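Local coordinates for protein amidohydrolase (Thermotoga maritima, PDB 3OOQ) that is probably a metal-dependent hydrolase of the amidohydrolase family, with a TIM-barrel-type fold, possibly acting as an allantoinase, at residues F[152-157]-F[233-238]; F[174-179]-F[237-242]. All coordinates share one frame; numbering follows the deposited sequence.

Overall arrangement
Contact 1 (152-157 with 233-238) and contact 2 (174-179 with 237-242) have their centres about 8 Å apart, and both use helix 230-243. They form one continuous apolar cluster: F154 CZ is 3.6 Å from I179 CD1, F154 CE2 is 4.0 Å from I239 CD1, and T235 CG2 is 4.1 Å from A176 CB. The F154 ring, held on a loop, therefore touches both helices of contact 2. Amidohydrolases usually place their active site at the C-terminal ends of the barrel strands; segment 152-157 spans such an end, so contact 1 is probably nearer that rim. The contact 2 centre lies about 22 Å from the chain centre, against about 18 Å for contact 1.

Contact 1 of 2, residues F[152-157]-F[233-238]; sequences MAFGEN and ILTAIR
F154 and A236 are the residues whose CA atoms come nearest, 7.5 Å apart, where the chain has left strand 143-153 and passes helix 230-243. A gap of that size is bridged by the phenyl ring. Its CG stands anti to the carbonyl carbon (chi1 -67°), which sends the ring across to the helix. A236 presents its methyl over one ring face: CB lies 4.1 Å from the F154 ring centroid and 26° off the normal, a CH-pi contact. The methyl sits off-centre, nearest CE1 (3.7 Å from F154 CE1 to A236 CB); F154 CZ meets A236 CA, also at 3.7 Å. T235 adds its methyl obliquely, CG2 to F154 CE2 being 3.9 Å, while its OG1 is hydrogen-bonded to the D231 carbonyl oxygen. A leucine in place of F154 lacks the ring and would probably leave the A236 methyl without its CH-pi partner and open a gap beside T235. The buried contact is that of a strand-to-helix loop at the end of a barrel strand, packing on a neighbouring outer helix. I179 of helix 172-198 and M225 of strand 223-227 pack on F154, A236 reaches I249 of strand 247-249, and G155 is the N-cap of helix 156-164.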
loop_
_atom_site.group_PDB
_atom_site.type_symbol
_atom_site.label_atom_id
_atom_site.label_comp_id
_atom_site.label_asym_id
_atom_site.label_seq_id
_atom_site.Cartn_x
_atom_site.Cartn_y
_atom_site.Cartn_z
HETATM N N MSE F 152 -18.362 -27.263 0.983
HETATM C CA MSE F 152 -17.719 -26.648 2.141
HETATM C C MSE F 152 -16.274 -27.092 2.137
HETATM O O MSE F 152 -15.944 -28.070 1.474
HETATM C CB MSE F 152 -18.401 -27.073 3.451
HETATM C CG MSE F 152 -19.850 -26.655 3.499
HETATM SE SE MSE F 152 -20.802 -27.325 5.054
HETATM C CE MSE F 152 -22.547 -27.596 4.211
ATOM N N ALA F 153 -15.415 -26.370 2.859
ATOM C CA ALA F 153 -13.972 -26.654 2.843
ATOM C C ALA F 153 -13.311 -26.436 4.181
ATOM O O ALA F 153 -13.620 -25.467 4.867
ATOM C CB ALA F 153 -13.265 -25.814 1.781
ATOM N N PHE F 154 -12.378 -27.341 4.495
ATOM C CA PHE F 154 -11.610 -27.385 5.733
ATOM C C PHE F 154 -10.154 -27.431 5.355
ATOM O O PHE F 154 -9.828 -27.580 4.176
ATOM C CB PHE F 154 -11.962 -28.673 6.516
ATOM C CG PHE F 154 -13.370 -28.687 7.012
ATOM C CD1 PHE F 154 -14.423 -29.053 6.167
ATOM C CD2 PHE F 154 -13.662 -28.241 8.282
ATOM C CE1 PHE F 154 -15.745 -29.017 6.615
ATOM C CE2 PHE F 154 -14.980 -28.200 8.736
ATOM C CZ PHE F 154 -16.017 -28.595 7.904
ATOM N N GLY F 155 -9.279 -27.292 6.347
ATOM C CA GLY F 155 -7.845 -27.457 6.135
ATOM C C GLY F 155 -7.182 -26.191 5.612
ATOM O O GLY F 155 -7.636 -25.082 5.898
ATOM N N GLU F 156 -6.094 -26.359 4.865
ATOM C CA GLU F 156 -5.194 -25.241 4.522
ATOM C C GLU F 156 -5.820 -24.189 3.622
ATOM O O GLU F 156 -5.589 -22.995 3.831
ATOM C CB GLU F 156 -3.895 -25.747 3.867
ATOM C CG GLU F 156 -2.998 -26.599 4.788
ATOM C CD GLU F 156 -1.749 -27.115 4.082
ATOM O OE1 GLU F 156 -1.255 -26.434 3.160
ATOM O OE2 GLU F 156 -1.242 -28.195 4.450
ATOM N N ASN F 157 -6.619 -24.621 2.638
ATOM C CA ASN F 157 -7.117 -23.702 1.600
ATOM C C ASN F 157 -7.937 -22.534 2.158
ATOM O O ASN F 157 -7.558 -21.385 1.957
ATOM C CB ASN F 157 -7.847 -24.451 0.443
ATOM C CG ASN F 157 -6.914 -25.347 -0.368
ATOM O OD1 ASN F 157 -5.709 -25.347 -0.162
ATOM N ND2 ASN F 157 -7.484 -26.135 -1.287
ATOM N N ILE F 233 -11.162 -34.078 8.368
ATOM C CA ILE F 233 -12.253 -35.013 8.031
ATOM C C ILE F 233 -13.150 -35.254 9.243
ATOM O O ILE F 233 -14.369 -35.196 9.150
ATOM C CB ILE F 233 -11.716 -36.373 7.485
ATOM C CG1 ILE F 233 -10.850 -36.184 6.227
ATOM C CG2 ILE F 233 -12.869 -37.321 7.169
ATOM C CD1 ILE F 233 -9.887 -37.382 5.945
ATOM N N LEU F 234 -12.545 -35.484 10.397
ATOM C CA LEU F 234 -13.305 -35.759 11.627
ATOM C C LEU F 234 -14.067 -34.518 12.096
ATOM O O LEU F 234 -15.176 -34.633 12.576
ATOM C CB LEU F 234 -12.388 -36.279 12.736
ATOM C CG LEU F 234 -11.757 -37.648 12.465
ATOM C CD1 LEU F 234 -10.542 -37.843 13.373
ATOM C CD2 LEU F 234 -12.771 -38.776 12.680
ATOM N N THR F 235 -13.472 -33.340 11.918
ATOM C CA THR F 235 -14.156 -32.074 12.235
ATOM C C THR F 235 -15.389 -31.911 11.347
ATOM O O THR F 235 -16.461 -31.549 11.818
ATOM C CB THR F 235 -13.204 -30.850 12.034
ATOM O OG1 THR F 235 -12.141 -30.928 12.975
ATOM C CG2 THR F 235 -13.933 -29.515 12.255
ATOM N N ALA F 236 -15.225 -32.168 10.049
ATOM C CA ALA F 236 -16.352 -32.119 9.124
ATOM C C ALA F 236 -17.497 -33.033 9.609
ATOM O O ALA F 236 -18.668 -32.627 9.642
ATOM C CB ALA F 236 -15.890 -32.512 7.732
ATOM N N ILE F 237 -17.151 -34.249 10.030
ATOM C CA ILE F 237 -18.156 -35.198 10.569
ATOM C C ILE F 237 -18.797 -34.662 11.873
ATOM O O ILE F 237 -20.033 -34.725 12.045
ATOM C CB ILE F 237 -17.545 -36.622 10.766
ATOM C CG1 ILE F 237 -17.082 -37.196 9.415
ATOM C CG2 ILE F 237 -18.554 -37.606 11.419
ATOM C CD1 ILE F 237 -16.074 -38.334 9.561
ATOM N N ARG F 238 -17.976 -34.109 12.772
ATOM C CA ARG F 238 -18.500 -33.571 14.035
ATOM C C ARG F 238 -19.547 -32.510 13.779
ATOM O O ARG F 238 -20.592 -32.491 14.426
ATOM C CB ARG F 238 -17.405 -32.985 14.923
ATOM C CG ARG F 238 -16.693 -33.994 15.770
ATOM C CD ARG F 238 -15.929 -33.330 16.944
ATOM N NE ARG F 238 -15.068 -32.198 16.567
ATOM C CZ ARG F 238 -13.903 -32.289 15.934
ATOM N NH1 ARG F 238 -13.414 -33.472 15.553
ATOM N NH2 ARG F 238 -13.213 -31.176 15.672
#

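Contact 2 of 2, residues F[174-179]-F[237-242]; sequences GTAGVI and IRIAEE
I239 points from helix 230-243 to helix 172-198 and meets A176 and I179, one turn apart on that helix; the CA atoms of A176 and I239 are 8.0 Å apart. At the root of the side chain, I239 CB is still 5.0 Å from I179 CG2, so the contact is made by the two branches beyond it. The short branch, CG2, lies anti to the I239 backbone N and reaches I179 CG2 at 4.0 Å, methyl to methyl. The longer branch starts with CG1, which serves mainly as a spacer, staying 5.2 Å from A176 CB. With chi2 at 162° the chain runs on extended, and this carries CD1 to within 4.1 Å of A176 CB and 4.2 Å of A176 CA; CD1 also lies against the F154 ring. I239 thus divides its branches between two residues of the facing helix, while the I179 and I239 side chains cross at about a right angle. Polar groups are engaged to the flanks: E242 forms a salt bridge with R180, and R238 one with D95 of the second subunit, which also packs on A176. Between the segments themselves only carbon meets carbon. The evidence therefore implies a buried, nondirectional van der Waals contact, in which shape and the exclusion of water, not polar pairing, join the two helices.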
loop_
_atom_site.group_PDB
_atom_site.type_symbol
_atom_site.label_atom_id
_atom_site.label_comp_id
_atom_site.label_asym_id
_atom_site.label_seq_id
_atom_site.Cartn_x
_atom_site.Cartn_y
_atom_site.Cartn_z
ATOM N N GLY F 174 -11.007 -21.217 13.407
ATOM C CA GLY F 174 -11.844 -20.209 12.768
ATOM C C GLY F 174 -12.708 -20.751 11.643
ATOM O O GLY F 174 -13.857 -20.360 11.529
ATOM N N THR F 175 -12.157 -21.630 10.805
ATOM C CA THR F 175 -12.941 -22.262 9.710
ATOM C C THR F 175 -14.176 -23.020 10.235
ATOM O O THR F 175 -15.287 -22.852 9.737
ATOM C CB THR F 175 -12.053 -23.212 8.912
ATOM O OG1 THR F 175 -10.961 -22.465 8.377
ATOM C CG2 THR F 175 -12.823 -23.916 7.764
ATOM N N ALA F 176 -13.957 -23.856 11.243
ATOM C CA ALA F 176 -15.034 -24.545 11.932
ATOM C C ALA F 176 -16.011 -23.554 12.590
ATOM O O ALA F 176 -17.228 -23.741 12.529
ATOM C CB ALA F 176 -14.441 -25.518 12.994
ATOM N N GLY F 177 -15.484 -22.523 13.243
ATOM C CA GLY F 177 -16.352 -21.496 13.808
ATOM C C GLY F 177 -17.264 -20.839 12.776
ATOM O O GLY F 177 -18.450 -20.610 13.043
ATOM N N VAL F 178 -16.715 -20.537 11.603
ATOM C CA VAL F 178 -17.488 -19.892 10.525
ATOM C C VAL F 178 -18.652 -20.795 10.067
ATOM O O VAL F 178 -19.776 -20.332 9.883
ATOM C CB VAL F 178 -16.566 -19.513 9.334
ATOM C CG1 VAL F 178 -17.373 -19.171 8.079
ATOM C CG2 VAL F 178 -15.668 -18.335 9.715
ATOM N N ILE F 179 -18.370 -22.079 9.883
ATOM C CA ILE F 179 -19.395 -23.022 9.461
ATOM C C ILE F 179 -20.446 -23.226 10.575
ATOM O O ILE F 179 -21.652 -23.191 10.318
ATOM C CB ILE F 179 -18.752 -24.346 8.999
ATOM C CG1 ILE F 179 -17.899 -24.072 7.737
ATOM C CG2 ILE F 179 -19.835 -25.433 8.717
ATOM C CD1 ILE F 179 -16.880 -25.146 7.403
ATOM N N ILE F 237 -17.151 -34.249 10.030
ATOM C CA ILE F 237 -18.156 -35.198 10.569
ATOM C C ILE F 237 -18.797 -34.662 11.873
ATOM O O ILE F 237 -20.033 -34.725 12.045
ATOM C CB ILE F 237 -17.545 -36.622 10.766
ATOM C CG1 ILE F 237 -17.082 -37.196 9.415
ATOM C CG2 ILE F 237 -18.554 -37.606 11.419
ATOM C CD1 ILE F 237 -16.074 -38.334 9.561
ATOM N N ARG F 238 -17.976 -34.109 12.772
ATOM C CA ARG F 238 -18.500 -33.571 14.035
ATOM C C ARG F 238 -19.547 -32.510 13.779
ATOM O O ARG F 238 -20.592 -32.491 14.426
ATOM C CB ARG F 238 -17.405 -32.985 14.923
ATOM C CG ARG F 238 -16.693 -33.994 15.770
ATOM C CD ARG F 238 -15.929 -33.330 16.944
ATOM N NE ARG F 238 -15.068 -32.198 16.567
ATOM C CZ ARG F 238 -13.903 -32.289 15.934
ATOM N NH1 ARG F 238 -13.414 -33.472 15.553
ATOM N NH2 ARG F 238 -13.213 -31.176 15.672
ATOM N N ILE F 239 -19.268 -31.637 12.822
ATOM C CA ILE F 239 -20.222 -30.583 12.499
ATOM C C ILE F 239 -21.498 -31.147 11.860
ATOM O O ILE F 239 -22.599 -30.728 12.201
ATOM C CB ILE F 239 -19.573 -29.487 11.634
ATOM C CG1 ILE F 239 -18.593 -28.683 12.524
ATOM C CG2 ILE F 239 -20.649 -28.583 11.022
ATOM C CD1 ILE F 239 -17.583 -27.860 11.771
ATOM N N ALA F 240 -21.335 -32.077 10.926
ATOM C CA ALA F 240 -22.479 -32.716 10.278
ATOM C C ALA F 240 -23.396 -33.346 11.324
ATOM O O ALA F 240 -24.618 -33.199 11.257
ATOM C CB ALA F 240 -22.017 -33.756 9.273
ATOM N N GLU F 241 -22.802 -34.020 12.304
ATOM C CA GLU F 241 -23.581 -34.667 13.350
ATOM C C GLU F 241 -24.186 -33.645 14.318
ATOM O O GLU F 241 -25.304 -33.816 14.793
ATOM C CB GLU F 241 -22.723 -35.689 14.102
ATOM C CG GLU F 241 -22.411 -36.943 13.271
ATOM C CD GLU F 241 -21.319 -37.804 13.884
ATOM O OE1 GLU F 241 -20.707 -37.386 14.894
ATOM O OE2 GLU F 241 -21.029 -38.887 13.339
ATOM N N GLU F 242 -23.445 -32.581 14.609
ATOM C CA GLU F 242 -23.947 -31.555 15.499
ATOM C C GLU F 242 -25.273 -30.996 14.970
ATOM O O GLU F 242 -26.204 -30.776 15.735
ATOM C CB GLU F 242 -22.908 -30.442 15.681
ATOM C CG GLU F 242 -23.424 -29.205 16.437
ATOM C CD GLU F 242 -22.305 -28.225 16.807
ATOM O OE1 GLU F 242 -21.119 -28.611 16.678
ATOM O OE2 GLU F 242 -22.622 -27.099 17.249
#